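Local coordinates for nitrogenase molybdenum-iron protein beta chain (Clostridium pasteurianum, PDB 4WES) that forms with the alpha chain the nitrogenase component that reduces dinitrogen to ammonia, the two chains sharing an [8Fe-7S] cluster, at residues 407-412 / 422-427; 328-333 / 428-433; 186-191 / 203-208; 394-399 / 413-418; 301-306 / 332-337. All blocks are in the same frame, centred on the assembly; numbering follows the deposited sequence.

Contact 1: 407-412 / 422-427; sequences VRFGFP and NPKVGY
Lys424 lays its amino group over one face of the Phe409 ring, a cation-pi contact that joins the loop leaving strand 406-408, at one edge of a five-stranded parallel sheet, to the loop leading into helix 426-448. Lys424 NZ stands 4.2 Å from the centroid of the Phe409 ring and 19° off its normal. The aliphatic part of the lysine adds van der Waals contact at the far end of the ring: CD of Lys424 comes to 3.4 Å from CE1 of Phe409. The two side chains cross at about a right angle. Phe409 is swung out with CG anti to the backbone N (chi1 179°), and the lysine chain bends at chi3 (131°), which brings NZ back over the ring.

The polar contacts of the side chain gather at NZ. Its salt bridge with Glu323 of helix 321-333 lies outside the two segments, so the ammonium serves a carboxylate and an aromatic face together. Backbone amides of Lys424 and Val425 bind Asp183, which pins the second loop to helix 181-193. No direct hydrogen bond spans the contact; instead one water accepts from Lys424 NZ at 2.8 Å and from the backbone N of Gly410 at 2.9 Å.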
# COMPACT_ATOMS: atom_id res chain seq x y z
N VAL B 407 5.76 -1.74 -7.24
CA VAL B 407 4.38 -2.03 -7.51
C VAL B 407 4.25 -3.41 -8.13
O VAL B 407 4.77 -3.64 -9.21
CB VAL B 407 3.75 -0.96 -8.40
CG1 VAL B 407 2.31 -1.30 -8.77
CG2 VAL B 407 3.86 0.41 -7.72
N ARG B 408 3.51 -4.28 -7.46
CA ARG B 408 3.19 -5.60 -7.99
C ARG B 408 2.13 -5.49 -9.08
O ARG B 408 1.06 -4.90 -8.84
CB ARG B 408 2.73 -6.51 -6.88
CG ARG B 408 3.86 -6.94 -5.96
CD ARG B 408 3.35 -7.59 -4.68
NE ARG B 408 4.47 -8.06 -3.87
CZ ARG B 408 5.24 -7.30 -3.08
NH1 ARG B 408 4.97 -6.03 -2.94
NH2 ARG B 408 6.28 -7.84 -2.50
N PHE B 409 2.38 -6.06 -10.24
CA PHE B 409 1.51 -5.91 -11.41
C PHE B 409 1.68 -7.13 -12.29
O PHE B 409 2.79 -7.67 -12.41
CB PHE B 409 1.97 -4.64 -12.15
CG PHE B 409 1.21 -4.31 -13.40
CD1 PHE B 409 0.14 -3.46 -13.36
CD2 PHE B 409 1.61 -4.81 -14.61
CE1 PHE B 409 -0.55 -3.13 -14.52
CE2 PHE B 409 0.93 -4.48 -15.77
CZ PHE B 409 -0.15 -3.65 -15.73
N GLY B 410 0.61 -7.60 -12.90
CA GLY B 410 0.69 -8.70 -13.85
C GLY B 410 0.67 -10.05 -13.19
O GLY B 410 -0.14 -10.31 -12.31
N PHE B 411 1.54 -10.95 -13.65
CA PHE B 411 1.41 -12.38 -13.34
C PHE B 411 2.77 -13.05 -13.30
O PHE B 411 3.55 -12.85 -14.23
CB PHE B 411 0.55 -13.05 -14.44
CG PHE B 411 0.44 -14.55 -14.30
CD1 PHE B 411 -0.44 -15.11 -13.43
CD2 PHE B 411 1.19 -15.38 -15.08
CE1 PHE B 411 -0.53 -16.50 -13.30
CE2 PHE B 411 1.11 -16.73 -14.99
CZ PHE B 411 0.28 -17.30 -14.08
N PRO B 412 3.02 -13.90 -12.31
CA PRO B 412 2.20 -14.13 -11.12
C PRO B 412 2.57 -13.20 -9.97
O PRO B 412 3.74 -12.86 -9.78
CB PRO B 412 2.53 -15.59 -10.77
CG PRO B 412 3.91 -15.76 -11.20
CD PRO B 412 4.14 -14.86 -12.38
N ASN B 422 -8.73 -6.20 -7.22
CA ASN B 422 -8.61 -4.84 -7.75
C ASN B 422 -8.29 -4.83 -9.23
O ASN B 422 -7.34 -5.44 -9.71
CB ASN B 422 -7.64 -3.92 -6.99
CG ASN B 422 -6.91 -4.60 -5.85
OD1 ASN B 422 -5.68 -4.57 -5.79
ND2 ASN B 422 -7.67 -5.18 -4.91
N PRO B 423 -9.10 -4.08 -9.99
CA PRO B 423 -8.81 -3.98 -11.40
C PRO B 423 -7.63 -3.04 -11.63
O PRO B 423 -7.41 -2.12 -10.82
CB PRO B 423 -10.08 -3.34 -11.98
CG PRO B 423 -10.61 -2.49 -10.86
CD PRO B 423 -10.30 -3.30 -9.61
N LYS B 424 -6.91 -3.26 -12.74
CA LYS B 424 -5.98 -2.32 -13.29
C LYS B 424 -6.50 -1.59 -14.51
O LYS B 424 -5.89 -0.61 -14.92
CB LYS B 424 -4.62 -2.99 -13.63
CG LYS B 424 -4.71 -4.02 -14.79
CD LYS B 424 -3.42 -4.73 -15.21
CE LYS B 424 -3.59 -6.26 -15.33
NZ LYS B 424 -2.27 -6.95 -15.31
N VAL B 425 -7.58 -2.10 -15.10
CA VAL B 425 -8.15 -1.52 -16.30
C VAL B 425 -9.22 -0.48 -15.98
O VAL B 425 -9.76 -0.40 -14.87
CB VAL B 425 -8.75 -2.61 -17.21
CG1 VAL B 425 -7.68 -3.58 -17.66
CG2 VAL B 425 -9.94 -3.33 -16.56
N GLY B 426 -9.56 0.29 -17.00
CA GLY B 426 -10.58 1.31 -16.87
C GLY B 426 -10.13 2.54 -16.11
O GLY B 426 -8.99 2.63 -15.64
N TYR B 427 -11.01 3.52 -16.00
CA TYR B 427 -10.70 4.69 -15.18
C TYR B 427 -10.56 4.29 -13.72
O TYR B 427 -9.67 4.81 -13.02
CB TYR B 427 -11.76 5.78 -15.38
CG TYR B 427 -11.97 6.13 -16.84
CD1 TYR B 427 -10.95 6.65 -17.62
CD2 TYR B 427 -13.21 5.96 -17.45
CE1 TYR B 427 -11.13 6.96 -18.97
CE2 TYR B 427 -13.40 6.26 -18.77
CZ TYR B 427 -12.37 6.77 -19.54
OH TYR B 427 -12.58 7.05 -20.86
O HOH W 1 -2.08 -6.51 -12.52

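Contact 2: 328-333 / 428-433; sequences SKFIIE and KGAIRL
Phe330 and Ala430 bring helices 321-333 and 426-448 closest within these segments, with their CA atoms 8.4 Å apart, and the ring of Phe330 bridges them. Phe330 points at the other helix, CG anti to the backbone N (chi1 -173°). Phe330 CZ touches CB of Ala430 at 3.7 Å, the small residue letting the ring reach close to the backbone: CZ is also 3.9 Å from the Ala430 carbonyl O. One turn on, CB of Leu433 meets the ring at its edge, 4.2 Å from CE2 of Phe330. The contact is buried, and its side-chain contacts are apolar.

Lys329 NZ reaches one turn along the helix to Glu333 OE2 at 3.1 Å, from above the carboxylate plane, while Ser271 OG and the backbone N of Val270 bind the two oxygens of the same glutamate. Leu299 of helix 290-305 also packs on Ala430. Such helix-to-helix packing belongs to the helical layers of a Rossmann-like alpha/beta domain, here built on the parallel sheet of strand order 3-2-1-4-5.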
# COMPACT_ATOMS: atom_id res chain seq x y z
N SER B 328 2.88 1.31 -20.13
CA SER B 328 3.91 2.26 -20.53
C SER B 328 3.34 3.56 -21.04
O SER B 328 3.82 4.65 -20.73
CB SER B 328 4.82 1.62 -21.58
OG SER B 328 5.59 0.55 -21.04
N LYS B 329 2.26 3.46 -21.83
CA LYS B 329 1.57 4.68 -22.27
C LYS B 329 1.06 5.46 -21.06
O LYS B 329 1.18 6.67 -21.02
CB LYS B 329 0.42 4.30 -23.24
CG LYS B 329 -0.36 5.49 -23.76
CD LYS B 329 0.47 6.42 -24.62
CE LYS B 329 -0.43 7.35 -25.49
NZ LYS B 329 -0.90 8.43 -24.64
N PHE B 330 0.47 4.76 -20.10
CA PHE B 330 -0.07 5.45 -18.91
C PHE B 330 1.05 6.14 -18.13
O PHE B 330 0.88 7.26 -17.64
CB PHE B 330 -0.85 4.47 -18.06
CG PHE B 330 -1.59 5.10 -16.90
CD1 PHE B 330 -2.19 6.35 -17.00
CD2 PHE B 330 -1.77 4.41 -15.73
CE1 PHE B 330 -2.91 6.88 -15.96
CE2 PHE B 330 -2.49 4.94 -14.67
CZ PHE B 330 -3.08 6.18 -14.79
N ILE B 331 2.20 5.48 -18.01
CA ILE B 331 3.35 6.11 -17.35
C ILE B 331 3.71 7.45 -18.03
O ILE B 331 3.92 8.46 -17.36
CB ILE B 331 4.54 5.12 -17.32
CG1 ILE B 331 4.25 3.95 -16.40
CG2 ILE B 331 5.84 5.83 -16.97
CD1 ILE B 331 3.96 4.26 -14.97
N ILE B 332 3.74 7.45 -19.37
CA ILE B 332 3.96 8.67 -20.10
C ILE B 332 2.87 9.71 -19.82
O ILE B 332 3.14 10.90 -19.59
CB ILE B 332 4.11 8.39 -21.61
CG1 ILE B 332 5.37 7.55 -21.86
CG2 ILE B 332 4.16 9.68 -22.40
CD1 ILE B 332 5.48 7.05 -23.29
N GLU B 333 1.61 9.26 -19.81
CA GLU B 333 0.48 10.15 -19.51
C GLU B 333 0.57 10.79 -18.14
O GLU B 333 0.08 11.89 -17.95
CB GLU B 333 -0.82 9.39 -19.66
CG GLU B 333 -1.13 8.96 -21.09
CD GLU B 333 -2.30 8.03 -21.26
OE1 GLU B 333 -2.60 7.25 -20.34
OE2 GLU B 333 -2.90 8.07 -22.35
N LYS B 428 -11.39 3.36 -13.27
CA LYS B 428 -11.33 2.86 -11.90
C LYS B 428 -9.97 2.22 -11.58
O LYS B 428 -9.36 2.47 -10.54
CB LYS B 428 -12.45 1.84 -11.70
CG LYS B 428 -12.55 1.18 -10.35
CD LYS B 428 -13.71 0.19 -10.14
CE LYS B 428 -13.53 -0.46 -8.76
NZ LYS B 428 -14.40 -1.65 -8.49
N GLY B 429 -9.51 1.37 -12.48
CA GLY B 429 -8.23 0.72 -12.31
C GLY B 429 -7.07 1.70 -12.38
O GLY B 429 -6.08 1.58 -11.65
N ALA B 430 -7.18 2.71 -13.25
CA ALA B 430 -6.16 3.73 -13.35
C ALA B 430 -6.03 4.52 -12.06
O ALA B 430 -4.91 4.84 -11.64
CB ALA B 430 -6.47 4.66 -14.52
N ILE B 431 -7.16 4.84 -11.43
CA ILE B 431 -7.15 5.53 -10.15
C ILE B 431 -6.39 4.69 -9.12
O ILE B 431 -5.55 5.20 -8.37
CB ILE B 431 -8.60 5.84 -9.71
CG1 ILE B 431 -9.16 6.97 -10.57
CG2 ILE B 431 -8.69 6.16 -8.21
CD1 ILE B 431 -10.70 7.12 -10.45
N ARG B 432 -6.69 3.40 -9.06
CA ARG B 432 -6.01 2.51 -8.13
C ARG B 432 -4.52 2.47 -8.38
O ARG B 432 -3.71 2.50 -7.43
CB ARG B 432 -6.59 1.11 -8.21
CG ARG B 432 -8.02 0.98 -7.68
CD ARG B 432 -8.10 0.87 -6.16
NE ARG B 432 -7.26 -0.20 -5.61
CZ ARG B 432 -7.08 -0.44 -4.30
NH1 ARG B 432 -7.68 0.31 -3.37
NH2 ARG B 432 -6.29 -1.43 -3.93
N LEU B 433 -4.11 2.45 -9.65
CA LEU B 433 -2.68 2.46 -10.00
C LEU B 433 -2.00 3.74 -9.55
O LEU B 433 -0.87 3.70 -9.01
CB LEU B 433 -2.48 2.26 -11.50
CG LEU B 433 -2.66 0.84 -12.01
CD1 LEU B 433 -2.71 0.85 -13.53
CD2 LEU B 433 -1.57 -0.09 -11.48

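Contact 3: 186-191 / 203-208; sequences EIKRLF and DTSGVL
The Asp203 carboxylate is met by Lys188 and by Ser205 on its edges and from above. Asp203 OD2 presents its syn lone pair to Lys188 NZ at 2.8 Å, a salt bridge. Asp203 OD1 takes the Ser205 hydroxyl on its own syn side, 19° out of the carboxylate plane, with Ser205 OG 2.6 Å away. The backbone N of Ser205 reaches the same Asp203 OD1 from above the plane at 3.0 Å, which makes 203-205 an Asx turn. The other flat groups lie in helix 181-193, where the Arg189 guanidinium grips the Glu186 carboxylate side-on, NE to OE1 and NH2 to OE2, with the Glu186 CD at its edge.

This contact ties the helix of a beta-alpha-beta unit, strands 172-175 and 198-200 joined by helix 181-193, to the loop that follows the second strand. Lys188 and Asp203 approach from opposite directions, and the lysine, bent at chi3 (-66°), runs past Tyr198 and Met200 of that strand. Three bonds tie the carboxylate down, two of them at OD1, and would be expected to fix its rotation and hold it ionised. The hydroxyl of Ser205 closes a ring of hydrogen bonds: it donates to Asp203 OD1, and its OG accepts from Lys188 NZ at 2.9 Å.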
# COMPACT_ATOMS: atom_id res chain seq x y z
N GLU B 186 -14.47 -5.43 -14.34
CA GLU B 186 -14.54 -4.00 -14.66
C GLU B 186 -14.96 -3.76 -16.10
O GLU B 186 -15.76 -2.84 -16.37
CB GLU B 186 -13.21 -3.35 -14.34
CG GLU B 186 -13.12 -1.87 -14.67
CD GLU B 186 -14.12 -0.96 -13.97
OE1 GLU B 186 -14.80 -1.40 -13.03
OE2 GLU B 186 -14.23 0.21 -14.41
N ILE B 187 -14.43 -4.54 -17.03
CA ILE B 187 -14.84 -4.39 -18.44
C ILE B 187 -16.33 -4.68 -18.59
O ILE B 187 -17.04 -3.93 -19.28
CB ILE B 187 -13.96 -5.27 -19.34
CG1 ILE B 187 -12.52 -4.72 -19.34
CG2 ILE B 187 -14.52 -5.39 -20.73
CD1 ILE B 187 -11.49 -5.76 -19.72
N LYS B 188 -16.82 -5.73 -17.92
CA LYS B 188 -18.26 -6.04 -17.96
C LYS B 188 -19.06 -4.86 -17.38
O LYS B 188 -20.11 -4.47 -17.93
CB LYS B 188 -18.58 -7.35 -17.25
CG LYS B 188 -18.02 -8.57 -17.97
CD LYS B 188 -18.54 -9.87 -17.44
CE LYS B 188 -18.07 -10.12 -16.04
NZ LYS B 188 -18.62 -11.41 -15.52
N ARG B 189 -18.58 -4.32 -16.27
CA ARG B 189 -19.27 -3.22 -15.62
C ARG B 189 -19.41 -2.03 -16.56
O ARG B 189 -20.45 -1.35 -16.61
CB ARG B 189 -18.53 -2.82 -14.33
CG ARG B 189 -19.32 -1.86 -13.46
CD ARG B 189 -18.47 -1.27 -12.33
NE ARG B 189 -17.41 -0.41 -12.83
CZ ARG B 189 -17.60 0.84 -13.24
NH1 ARG B 189 -18.81 1.41 -13.18
NH2 ARG B 189 -16.59 1.52 -13.73
N LEU B 190 -18.36 -1.75 -17.34
CA LEU B 190 -18.38 -0.65 -18.29
C LEU B 190 -19.36 -0.91 -19.44
O LEU B 190 -20.11 0.00 -19.83
CB LEU B 190 -16.97 -0.37 -18.80
CG LEU B 190 -16.03 0.19 -17.73
CD1 LEU B 190 -14.59 0.23 -18.23
CD2 LEU B 190 -16.44 1.58 -17.32
N PHE B 191 -19.36 -2.12 -20.00
CA PHE B 191 -20.37 -2.48 -21.00
C PHE B 191 -21.79 -2.26 -20.45
O PHE B 191 -22.67 -1.71 -21.13
CB PHE B 191 -20.27 -3.95 -21.41
CG PHE B 191 -19.35 -4.24 -22.59
CD1 PHE B 191 -19.88 -4.27 -23.87
CD2 PHE B 191 -18.00 -4.47 -22.43
CE1 PHE B 191 -19.07 -4.50 -24.95
CE2 PHE B 191 -17.21 -4.72 -23.49
CZ PHE B 191 -17.74 -4.76 -24.76
N ASP B 203 -13.93 -15.75 -19.40
CA ASP B 203 -14.29 -14.90 -18.26
C ASP B 203 -14.07 -15.69 -16.99
O ASP B 203 -14.85 -16.57 -16.68
CB ASP B 203 -15.75 -14.45 -18.41
CG ASP B 203 -16.21 -13.63 -17.24
OD1 ASP B 203 -15.39 -13.21 -16.41
OD2 ASP B 203 -17.45 -13.38 -17.15
N THR B 204 -12.98 -15.38 -16.27
CA THR B 204 -12.64 -16.11 -15.06
C THR B 204 -13.22 -15.44 -13.80
O THR B 204 -12.96 -15.90 -12.68
CB THR B 204 -11.13 -16.22 -14.89
OG1 THR B 204 -10.65 -14.88 -14.84
CG2 THR B 204 -10.50 -16.98 -16.06
N SER B 205 -14.00 -14.36 -13.96
CA SER B 205 -14.66 -13.78 -12.81
C SER B 205 -15.66 -14.77 -12.24
O SER B 205 -16.37 -15.47 -12.96
CB SER B 205 -15.31 -12.44 -13.15
OG SER B 205 -16.37 -12.55 -14.04
N GLY B 206 -15.70 -14.86 -10.92
CA GLY B 206 -16.49 -15.88 -10.27
C GLY B 206 -15.91 -17.27 -10.39
O GLY B 206 -16.61 -18.25 -10.07
N VAL B 207 -14.65 -17.39 -10.86
CA VAL B 207 -13.99 -18.68 -10.94
C VAL B 207 -12.66 -18.64 -10.14
O VAL B 207 -12.40 -19.55 -9.36
CB VAL B 207 -13.72 -19.12 -12.40
CG1 VAL B 207 -13.11 -20.52 -12.43
CG2 VAL B 207 -15.00 -19.08 -13.21
N LEU B 208 -11.85 -17.63 -10.40
CA LEU B 208 -10.55 -17.49 -9.71
C LEU B 208 -10.51 -16.35 -8.71
O LEU B 208 -9.46 -15.99 -8.21
CB LEU B 208 -9.44 -17.40 -10.74
CG LEU B 208 -9.08 -18.74 -11.36
CD1 LEU B 208 -8.32 -18.61 -12.65
CD2 LEU B 208 -8.29 -19.61 -10.39

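Contact 4: 394-399 / 413-418; sequences YGKFIA and IMDRYG
Lys396 and Asp415 form the tight half of this contact, the centre of a salt-bridge network between the start of helix 396-402 and the loop after strand 406-408. The two come from opposite directions, and NZ of Lys396 lies 2.7 Å from OD2 of Asp415, on the anti side of that oxygen and 20° out of the carboxylate plane. Arg408 NH2 makes a second salt bridge to OD2, while Glu446 of the second beta subunit binds Lys396 NZ, so the network crosses the subunit interface.

The other half is looser and apolar, yet also buried. Met414, bent at chi3 (-70°), offers its methyl to Tyr394, CE lying 3.8 Å from CE2 and 3.5 Å from OH of the tyrosine. That hydroxyl is hydrogen-bonded to the carbonyl of Trp84 of the alpha chain, whose ring stacks on Tyr394.

Arg416 turns back on its neighbour: NH1 donates to the Asp415 carbonyl O at 2.8 Å, reaching it from above the carbonyl plane.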
# COMPACT_ATOMS: atom_id res chain seq x y z
N TYR B 394 8.53 -11.46 -8.83
CA TYR B 394 9.98 -11.67 -8.91
C TYR B 394 10.77 -10.38 -8.95
O TYR B 394 11.97 -10.39 -8.67
CB TYR B 394 10.32 -12.59 -10.09
CG TYR B 394 9.86 -14.00 -9.80
CD1 TYR B 394 10.58 -14.80 -8.92
CD2 TYR B 394 8.72 -14.55 -10.38
CE1 TYR B 394 10.18 -16.08 -8.60
CE2 TYR B 394 8.32 -15.84 -10.06
CZ TYR B 394 9.04 -16.60 -9.20
OH TYR B 394 8.65 -17.89 -8.90
N GLY B 395 10.12 -9.25 -9.21
CA GLY B 395 10.81 -7.97 -9.08
C GLY B 395 11.18 -7.62 -7.66
O GLY B 395 12.02 -6.76 -7.45
N LYS B 396 10.57 -8.29 -6.67
CA LYS B 396 10.82 -7.92 -5.28
C LYS B 396 12.27 -8.02 -4.89
O LYS B 396 12.74 -7.33 -3.98
CB LYS B 396 9.93 -8.81 -4.30
CG LYS B 396 10.34 -10.26 -4.23
CD LYS B 396 9.33 -11.29 -3.64
CE LYS B 396 9.13 -11.16 -2.21
NZ LYS B 396 7.99 -11.92 -1.73
N PHE B 397 13.00 -8.94 -5.51
CA PHE B 397 14.43 -9.14 -5.20
C PHE B 397 15.23 -7.95 -5.65
O PHE B 397 16.14 -7.50 -4.94
CB PHE B 397 14.95 -10.41 -5.88
CG PHE B 397 14.37 -11.69 -5.35
CD1 PHE B 397 13.20 -12.22 -5.88
CD2 PHE B 397 15.02 -12.43 -4.37
CE1 PHE B 397 12.69 -13.40 -5.42
CE2 PHE B 397 14.53 -13.61 -3.91
CZ PHE B 397 13.35 -14.11 -4.44
N ILE B 398 14.94 -7.41 -6.82
CA ILE B 398 15.58 -6.19 -7.31
C ILE B 398 15.17 -5.00 -6.47
O ILE B 398 16.00 -4.16 -6.11
CB ILE B 398 15.24 -5.97 -8.79
CG1 ILE B 398 15.70 -7.10 -9.68
CG2 ILE B 398 15.82 -4.67 -9.30
CD1 ILE B 398 15.20 -7.03 -11.10
N ALA B 399 13.89 -4.91 -6.11
CA ALA B 399 13.40 -3.80 -5.33
C ALA B 399 14.12 -3.73 -3.99
O ALA B 399 14.46 -2.63 -3.53
CB ALA B 399 11.89 -3.91 -5.12
N ILE B 413 1.54 -12.82 -9.21
CA ILE B 413 1.69 -12.09 -7.95
C ILE B 413 1.30 -13.09 -6.88
O ILE B 413 0.11 -13.43 -6.76
CB ILE B 413 0.82 -10.83 -7.89
CG1 ILE B 413 1.15 -9.86 -9.04
CG2 ILE B 413 0.99 -10.17 -6.55
CD1 ILE B 413 0.14 -8.75 -9.17
N MET B 414 2.29 -13.57 -6.13
CA MET B 414 2.11 -14.76 -5.27
C MET B 414 2.36 -14.44 -3.80
O MET B 414 2.38 -15.38 -3.00
CB MET B 414 3.06 -15.88 -5.70
CG MET B 414 2.81 -16.30 -7.14
SD MET B 414 3.83 -17.65 -7.71
CE MET B 414 5.45 -16.88 -7.80
N ASP B 415 2.50 -13.17 -3.45
CA ASP B 415 2.98 -12.82 -2.13
C ASP B 415 2.14 -11.77 -1.43
O ASP B 415 2.57 -11.26 -0.41
CB ASP B 415 4.46 -12.41 -2.16
CG ASP B 415 4.79 -11.28 -3.12
OD1 ASP B 415 3.97 -10.95 -4.02
OD2 ASP B 415 5.89 -10.71 -2.95
N ARG B 416 0.93 -11.50 -1.94
CA ARG B 416 0.05 -10.55 -1.25
C ARG B 416 -1.40 -11.07 -1.33
O ARG B 416 -1.73 -11.90 -2.17
CB ARG B 416 0.15 -9.16 -1.82
CG ARG B 416 1.50 -8.46 -1.59
CD ARG B 416 1.76 -8.16 -0.11
NE ARG B 416 2.96 -7.39 0.16
CZ ARG B 416 4.17 -7.92 0.30
NH1 ARG B 416 4.41 -9.20 0.14
NH2 ARG B 416 5.21 -7.14 0.61
N TYR B 417 -2.22 -10.54 -0.47
CA TYR B 417 -3.60 -11.03 -0.31
C TYR B 417 -4.59 -9.96 -0.71
O TYR B 417 -4.60 -8.87 -0.17
CB TYR B 417 -3.86 -11.45 1.14
CG TYR B 417 -3.06 -12.70 1.43
CD1 TYR B 417 -3.61 -13.93 1.31
CD2 TYR B 417 -1.72 -12.64 1.83
CE1 TYR B 417 -2.93 -15.09 1.52
CE2 TYR B 417 -1.00 -13.80 2.01
CZ TYR B 417 -1.58 -15.03 1.88
OH TYR B 417 -0.92 -16.21 2.08
N GLY B 418 -5.48 -10.31 -1.64
CA GLY B 418 -6.54 -9.43 -2.08
C GLY B 418 -6.29 -8.64 -3.34
O GLY B 418 -7.20 -7.95 -3.84

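Contact 5: 301-306 / 332-337; sequences DLMIDA and IELGAI
An apolar contact between two helix ends, centred on Met303, joins the last turn of helix 290-305 to the end of helix 321-333, where the chain turns toward strand 337-343 of the five-stranded sheet. Met303 and Leu334 have the nearest CA atoms, 6.5 Å apart, and their side chains cross at about a right angle. CG of Met303 meets CD2 of Leu334 at 3.7 Å. Bent at chi3 (71°), the methionine then carries its methyl over the backbone, and CE rests 3.4 Å from the carbonyl O of Glu333. Val434 of helix 426-448 packs on Leu334, and Ala511 of the alpha chain lies on Met303.

Gly335, with positive phi, leaves the helical path in a Schellman motif: its N bonds to Ile332 O and Ala336 N probably to Ile331 O. One water donates to Met303 O at 2.8 Å and to Leu334 O at 2.9 Å, bridging the two carbonyls; Gln311 NE2 is a second donor to Leu334 O. At the end of helix 290-305, Asp301 OD2 and Asp305 OD2 bind an iron(II) ion together with Lys61 and Glu62 of the second beta subunit. The chemistry is thus divided: apolar packing within the chain, metal coordination between subunits.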
# COMPACT_ATOMS: atom_id res chain seq x y z
N ASP B 301 -8.47 14.38 -12.21
CA ASP B 301 -8.27 15.12 -10.97
C ASP B 301 -7.10 14.57 -10.17
O ASP B 301 -6.30 15.34 -9.61
CB ASP B 301 -9.57 15.09 -10.14
CG ASP B 301 -9.57 16.11 -9.03
OD1 ASP B 301 -9.85 17.28 -9.34
OD2 ASP B 301 -9.30 15.73 -7.88
N LEU B 302 -7.02 13.25 -10.06
CA LEU B 302 -5.96 12.60 -9.29
C LEU B 302 -4.61 12.77 -9.97
O LEU B 302 -3.61 13.00 -9.29
CB LEU B 302 -6.33 11.14 -9.11
CG LEU B 302 -5.33 10.28 -8.34
CD1 LEU B 302 -5.07 10.80 -6.95
CD2 LEU B 302 -5.82 8.86 -8.27
N MET B 303 -4.57 12.62 -11.28
CA MET B 303 -3.31 12.83 -12.00
C MET B 303 -2.76 14.22 -11.80
O MET B 303 -1.54 14.41 -11.67
CB MET B 303 -3.53 12.55 -13.50
CG MET B 303 -3.83 11.09 -13.80
SD MET B 303 -4.31 10.77 -15.50
CE MET B 303 -2.75 11.03 -16.36
N ILE B 304 -3.64 15.22 -11.76
CA ILE B 304 -3.23 16.60 -11.53
C ILE B 304 -2.90 16.80 -10.06
O ILE B 304 -1.83 17.34 -9.72
CB ILE B 304 -4.30 17.59 -12.01
CG1 ILE B 304 -4.44 17.47 -13.54
CG2 ILE B 304 -3.93 19.00 -11.62
CD1 ILE B 304 -5.59 18.25 -14.10
N ASP B 305 -3.75 16.32 -9.14
CA ASP B 305 -3.49 16.53 -7.71
C ASP B 305 -2.14 15.91 -7.32
O ASP B 305 -1.41 16.48 -6.49
CB ASP B 305 -4.59 15.93 -6.86
CG ASP B 305 -5.90 16.73 -6.90
OD1 ASP B 305 -5.89 17.87 -7.36
OD2 ASP B 305 -6.93 16.15 -6.42
N ALA B 306 -1.81 14.73 -7.84
CA ALA B 306 -0.60 14.00 -7.46
C ALA B 306 0.61 14.30 -8.35
O ALA B 306 1.65 13.68 -8.19
CB ALA B 306 -0.86 12.51 -7.47
N ILE B 332 3.74 7.45 -19.37
CA ILE B 332 3.96 8.67 -20.10
C ILE B 332 2.87 9.71 -19.82
O ILE B 332 3.14 10.90 -19.59
CB ILE B 332 4.11 8.39 -21.61
CG1 ILE B 332 5.37 7.55 -21.86
CG2 ILE B 332 4.16 9.68 -22.40
CD1 ILE B 332 5.48 7.05 -23.29
N GLU B 333 1.61 9.26 -19.81
CA GLU B 333 0.48 10.15 -19.51
C GLU B 333 0.57 10.79 -18.14
O GLU B 333 0.08 11.89 -17.95
CB GLU B 333 -0.82 9.39 -19.66
CG GLU B 333 -1.13 8.96 -21.09
CD GLU B 333 -2.30 8.03 -21.26
OE1 GLU B 333 -2.60 7.25 -20.34
OE2 GLU B 333 -2.90 8.07 -22.35
N LEU B 334 1.19 10.07 -17.18
CA LEU B 334 1.38 10.57 -15.83
C LEU B 334 2.50 11.61 -15.72
O LEU B 334 2.65 12.24 -14.67
CB LEU B 334 1.67 9.41 -14.87
CG LEU B 334 0.45 8.49 -14.64
CD1 LEU B 334 0.87 7.18 -14.00
CD2 LEU B 334 -0.61 9.18 -13.81
N GLY B 335 3.30 11.76 -16.78
CA GLY B 335 4.43 12.63 -16.80
C GLY B 335 5.72 11.95 -16.42
O GLY B 335 6.76 12.61 -16.22
N ALA B 336 5.68 10.62 -16.25
CA ALA B 336 6.84 9.82 -15.85
C ALA B 336 7.49 9.22 -17.11
O ALA B 336 7.02 9.38 -18.24
CB ALA B 336 6.43 8.77 -14.83
N ILE B 337 8.57 8.46 -16.90
CA ILE B 337 9.41 7.98 -17.96
C ILE B 337 9.52 6.46 -17.92
O ILE B 337 10.07 5.92 -16.97
CB ILE B 337 10.84 8.58 -17.85
CG1 ILE B 337 10.80 10.10 -17.97
CG2 ILE B 337 11.78 7.99 -18.89
CD1 ILE B 337 12.06 10.79 -17.50
O HOH W 2 0.18 13.37 -13.56

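Along the chain contact 3 closes first. Contact 5 follows, taking up helix 321-333 where contact 2 begins; contacts 1 and 4 then interlock inside the long loop that contact 2 closes. Contacts 2 and 5 share Ile332 and Glu333, with centres about 8 Å apart. Contacts 1 and 2 both use helix 426-448, centres about 10 Å apart, and contact 4 joins contact 1 through the Arg408-Asp415 salt bridge. These four belong to the region of the five-stranded sheet, and all touch the second beta subunit. Contact 3 belongs to another parallel sheet, yet Glu186 and Ile187 pack on Pro423 and Val425 of contact 1, linking the two sheet regions.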